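Gram-negative insecticidal protein (PDB 6FBM) is an insecticidal toxin of the MACPF and beta-tripod families that probably kills by inserting a membrane pore, as many perforin-like relatives do. Local coordinates at residues 74-79 with 123-128; 181-186 with 232-237. All blocks are in the same frame, centred on the assembly; numbering follows the deposited sequence.

Overall arrangement
Both interactions are antiparallel strand pairings inside the MACPF domain, and together they span four neighbouring strands of one sheet. Interaction 1 joins strand 64-78 to strand 120-134, and interaction 2 joins strand 179-187 to strand 232-239; their centres lie about 10 Å apart. The seam between them is probably hydrogen-bonded too: Thr124 O lies 2.7 Å from Tyr183 N, and Glu126 N lies 2.9 Å from Leu181 O. Arg125, which serves interaction 1 through its guanidinium, also packs its CD against Asp182 OD1 at 3.1 Å. Helix 198-209 touches side chains of both pairs, Gln75 and Thr124 in the first, Leu181 and Tyr183 in the second.

Interaction 1. Residues 74-79 with 123-128; sequences KQDVSK and STREAH
NH1 of Arg125 is the donor that ties the two strands together through their side chains: it gives one nearly straight hydrogen bond, part of a salt bridge, to Asp76 OD2 at 2.7 Å, and another along its own strand to Ser123 OG at 3.1 Å. Both acceptors lie close to the guanidinium plane, but the carboxylate is turned 34° from that plane and OD2 is approached from above its own plane. A bend at chi3 of Arg125 (-68°) brings the guanidinium back beside Asp76, while Lys74 CB lies over one of its faces. The like-charged end of Lys74 leads away to a salt bridge with Asp274, and Tyr29 adds a cation-pi contact to Arg125.

On the other face of the sheet, Gln75 and Thr124 run side by side, pointing the same way. Gln75 NE2 donates to Thr124 OG1 at 2.8 Å, with the acceptor in the amide plane, and also bonds Ser199 O of helix 198-209; two acceptors thus fix how the amide is turned.

Between the two faces, the backbones of Lys74 and Arg125 exchange two hydrogen bonds, as do those of Asp76 and Ser123. Between them Gln75 and Thr124 form the non-hydrogen-bonded pair, with CA atoms 4.6 Å apart. Alternating pairs of this kind are the hallmark of antiparallel sheet, here joining two long strands of the MACPF domain's central sheet.

Interaction 2. Residues 181-186 with 232-237; sequences LDYSAA and STIRLT
The Tyr183 ring meets Leu236 CD1 at its edge, near the ring plane, while Ile234 CG2 comes in obliquely, 3.3 Å from CE1. CG of Tyr183 stands anti to the backbone N (chi1 -176°), which lays the ring across Ile234 on the next strand; CD1 of that isoleucine reaches to 3.5 Å from the phenolic OH, which is hydrogen-bonded to Ser205 of helix 198-209. Leu236 CD1 also touches Leu181 CB at 4.1 Å, and Ala185 CB rests against Ile234 CG1, extending an apolar face onto which Phe228 and Leu250 pack from helices 220-230 and 246-250.

The opposite face, with Asp182, Ser184 and Arg235, is more polar. Ser184 OG sits 3.7 Å from Arg235 CB but bonds to Asp108 O, and the extended Arg235 carries its guanidinium away to Val107 O.

Three pairs, Asp182 with Thr237, Ser184 with Arg235 and Ala186 with Thr233, each share two backbone hydrogen bonds, the shortest being Ala186 N to Thr233 O and Asp182 N to Thr237 O, both 2.8 Å. An antiparallel pair with an apolar and a polar face, each met by helices, fits the bent central sheet of the MACPF fold.

Interaction 1. Residues 74-79 with 123-128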
# COMPACT_ATOMS: atom_id res chain seq x y z
N LYS A 74 17.10 -33.54 -4.89
CA LYS A 74 18.24 -34.05 -5.67
C LYS A 74 19.51 -33.84 -4.90
O LYS A 74 19.68 -32.80 -4.28
CB LYS A 74 18.38 -33.32 -6.99
CG LYS A 74 17.55 -33.91 -8.12
CD LYS A 74 17.65 -33.11 -9.42
CE LYS A 74 16.57 -32.04 -9.69
NZ LYS A 74 15.78 -32.18 -10.94
N GLN A 75 20.42 -34.81 -4.96
CA GLN A 75 21.76 -34.67 -4.40
C GLN A 75 22.83 -35.07 -5.40
O GLN A 75 22.74 -36.13 -6.01
CB GLN A 75 21.91 -35.51 -3.15
CG GLN A 75 21.09 -34.99 -1.97
CD GLN A 75 21.42 -35.75 -0.71
OE1 GLN A 75 21.24 -36.96 -0.65
NE2 GLN A 75 21.92 -35.04 0.30
N ASP A 76 23.83 -34.23 -5.55
CA ASP A 76 25.07 -34.60 -6.22
C ASP A 76 26.15 -34.54 -5.18
O ASP A 76 26.39 -33.50 -4.61
CB ASP A 76 25.38 -33.65 -7.37
CG ASP A 76 24.27 -33.63 -8.41
OD1 ASP A 76 23.82 -34.73 -8.85
OD2 ASP A 76 23.86 -32.51 -8.77
N VAL A 77 26.76 -35.69 -4.93
CA VAL A 77 27.75 -35.86 -3.88
C VAL A 77 28.96 -36.60 -4.43
O VAL A 77 28.84 -37.59 -5.15
CB VAL A 77 27.16 -36.65 -2.70
CG1 VAL A 77 28.19 -36.89 -1.62
CG2 VAL A 77 25.96 -35.91 -2.13
N SER A 78 30.14 -36.10 -4.10
CA SER A 78 31.36 -36.77 -4.49
C SER A 78 32.57 -36.31 -3.69
O SER A 78 32.68 -35.13 -3.31
CB SER A 78 31.63 -36.57 -5.99
OG SER A 78 32.70 -37.39 -6.39
N LYS A 79 33.48 -37.26 -3.48
CA LYS A 79 34.80 -36.99 -2.90
C LYS A 79 35.75 -36.32 -3.89
O LYS A 79 36.79 -35.81 -3.48
CB LYS A 79 35.42 -38.27 -2.38
CG LYS A 79 34.68 -38.84 -1.18
CD LYS A 79 35.35 -40.16 -0.74
CE LYS A 79 35.24 -40.41 0.76
NZ LYS A 79 36.38 -41.24 1.26
N SER A 123 25.84 -31.08 -3.17
CA SER A 123 24.76 -30.14 -3.45
C SER A 123 23.47 -30.84 -3.14
O SER A 123 23.13 -31.83 -3.79
CB SER A 123 24.80 -29.71 -4.91
OG SER A 123 23.59 -29.06 -5.30
N THR A 124 22.75 -30.35 -2.13
CA THR A 124 21.46 -30.90 -1.78
C THR A 124 20.43 -29.85 -2.19
O THR A 124 20.37 -28.79 -1.57
CB THR A 124 21.43 -31.22 -0.30
OG1 THR A 124 22.34 -32.29 -0.03
CG2 THR A 124 20.05 -31.64 0.12
N ARG A 125 19.64 -30.17 -3.22
CA ARG A 125 18.72 -29.22 -3.85
C ARG A 125 17.29 -29.66 -3.67
O ARG A 125 16.93 -30.81 -3.93
CB ARG A 125 19.00 -29.04 -5.34
CG ARG A 125 20.46 -28.77 -5.67
CD ARG A 125 20.67 -28.23 -7.09
NE ARG A 125 20.36 -29.23 -8.11
CZ ARG A 125 21.16 -30.25 -8.42
NH1 ARG A 125 22.36 -30.44 -7.81
NH2 ARG A 125 20.75 -31.12 -9.35
N GLU A 126 16.47 -28.74 -3.19
CA GLU A 126 15.06 -28.98 -3.07
C GLU A 126 14.39 -27.99 -3.98
O GLU A 126 14.40 -26.78 -3.72
CB GLU A 126 14.59 -28.81 -1.64
CG GLU A 126 13.15 -29.21 -1.48
CD GLU A 126 12.68 -29.14 -0.07
OE1 GLU A 126 12.19 -30.18 0.38
OE2 GLU A 126 12.78 -28.07 0.56
N ALA A 127 13.80 -28.51 -5.04
CA ALA A 127 13.19 -27.70 -6.07
C ALA A 127 11.68 -27.70 -5.83
O ALA A 127 11.04 -28.77 -5.81
CB ALA A 127 13.53 -28.24 -7.45
N HIS A 128 11.11 -26.51 -5.61
CA HIS A 128 9.68 -26.36 -5.38
C HIS A 128 9.06 -25.94 -6.71
O HIS A 128 8.97 -24.77 -7.01
CB HIS A 128 9.44 -25.36 -4.28
CG HIS A 128 9.91 -25.83 -2.93
ND1 HIS A 128 9.03 -26.05 -1.88
CD2 HIS A 128 11.13 -26.17 -2.47
CE1 HIS A 128 9.71 -26.49 -0.83
NE2 HIS A 128 10.99 -26.57 -1.17

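Interaction 2. Residues 181-186 with 232-237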
# COMPACT_ATOMS: atom_id res chain seq x y z
N LEU A 181 16.08 -24.36 -3.41
CA LEU A 181 17.15 -24.12 -2.45
C LEU A 181 18.27 -25.10 -2.70
O LEU A 181 18.02 -26.28 -2.92
CB LEU A 181 16.64 -24.28 -1.03
CG LEU A 181 15.60 -23.25 -0.58
CD1 LEU A 181 15.26 -23.51 0.87
CD2 LEU A 181 16.08 -21.82 -0.77
N ASP A 182 19.50 -24.58 -2.68
CA ASP A 182 20.73 -25.34 -2.83
C ASP A 182 21.48 -25.29 -1.53
O ASP A 182 21.99 -24.24 -1.14
CB ASP A 182 21.62 -24.71 -3.88
CG ASP A 182 21.09 -24.91 -5.27
OD1 ASP A 182 20.12 -25.64 -5.42
OD2 ASP A 182 21.63 -24.32 -6.23
N TYR A 183 21.51 -26.41 -0.82
CA TYR A 183 22.25 -26.54 0.43
C TYR A 183 23.52 -27.21 0.03
O TYR A 183 23.55 -28.43 -0.18
CB TYR A 183 21.42 -27.38 1.38
CG TYR A 183 21.96 -27.56 2.79
CD1 TYR A 183 21.94 -26.52 3.70
CD2 TYR A 183 22.38 -28.79 3.22
CE1 TYR A 183 22.40 -26.71 4.98
CE2 TYR A 183 22.81 -28.99 4.51
CZ TYR A 183 22.82 -27.95 5.39
OH TYR A 183 23.26 -28.16 6.66
N SER A 184 24.57 -26.43 -0.12
CA SER A 184 25.84 -26.96 -0.64
C SER A 184 26.89 -27.05 0.46
O SER A 184 27.06 -26.10 1.25
CB SER A 184 26.34 -26.13 -1.82
OG SER A 184 26.75 -24.85 -1.40
N ALA A 185 27.61 -28.18 0.51
CA ALA A 185 28.54 -28.42 1.61
C ALA A 185 29.87 -28.93 1.09
O ALA A 185 29.93 -29.87 0.27
CB ALA A 185 27.96 -29.39 2.63
N ALA A 186 30.93 -28.27 1.57
CA ALA A 186 32.28 -28.79 1.46
C ALA A 186 32.61 -29.44 2.80
O ALA A 186 32.84 -28.74 3.79
CB ALA A 186 33.25 -27.67 1.17
N SER A 232 31.95 -28.85 8.10
CA SER A 232 31.74 -28.43 6.69
C SER A 232 31.61 -26.93 6.57
O SER A 232 31.15 -26.25 7.47
CB SER A 232 30.49 -29.09 6.07
OG SER A 232 30.48 -30.48 6.26
N THR A 233 32.01 -26.43 5.41
CA THR A 233 31.58 -25.12 4.93
C THR A 233 30.25 -25.31 4.17
O THR A 233 30.17 -26.04 3.16
CB THR A 233 32.63 -24.49 4.00
OG1 THR A 233 33.92 -24.56 4.62
CG2 THR A 233 32.28 -23.04 3.71
N ILE A 234 29.22 -24.62 4.66
CA ILE A 234 27.85 -24.81 4.22
C ILE A 234 27.31 -23.47 3.70
O ILE A 234 27.44 -22.44 4.34
CB ILE A 234 26.98 -25.37 5.37
CG1 ILE A 234 27.48 -26.76 5.72
CG2 ILE A 234 25.51 -25.49 4.95
CD1 ILE A 234 26.72 -27.44 6.86
N ARG A 235 26.69 -23.52 2.52
CA ARG A 235 25.97 -22.38 1.96
C ARG A 235 24.56 -22.78 1.57
O ARG A 235 24.28 -23.95 1.27
CB ARG A 235 26.72 -21.84 0.74
CG ARG A 235 28.00 -21.11 1.12
CD ARG A 235 28.85 -20.82 -0.08
NE ARG A 235 30.04 -20.04 0.23
CZ ARG A 235 30.91 -19.57 -0.68
NH1 ARG A 235 30.75 -19.84 -1.98
NH2 ARG A 235 31.97 -18.85 -0.30
N LEU A 236 23.67 -21.79 1.61
CA LEU A 236 22.30 -21.93 1.15
C LEU A 236 22.04 -20.86 0.08
O LEU A 236 22.10 -19.67 0.38
CB LEU A 236 21.34 -21.75 2.32
CG LEU A 236 19.88 -22.04 2.00
CD1 LEU A 236 19.67 -23.47 1.54
CD2 LEU A 236 19.06 -21.80 3.25
N THR A 237 21.78 -21.28 -1.16
CA THR A 237 21.48 -20.38 -2.25
C THR A 237 20.07 -20.64 -2.78
O THR A 237 19.67 -21.79 -3.01
CB THR A 237 22.49 -20.55 -3.39
OG1 THR A 237 23.80 -20.36 -2.87
CG2 THR A 237 22.31 -19.50 -4.47
O HOH W 1 19.87 -22.03 -5.88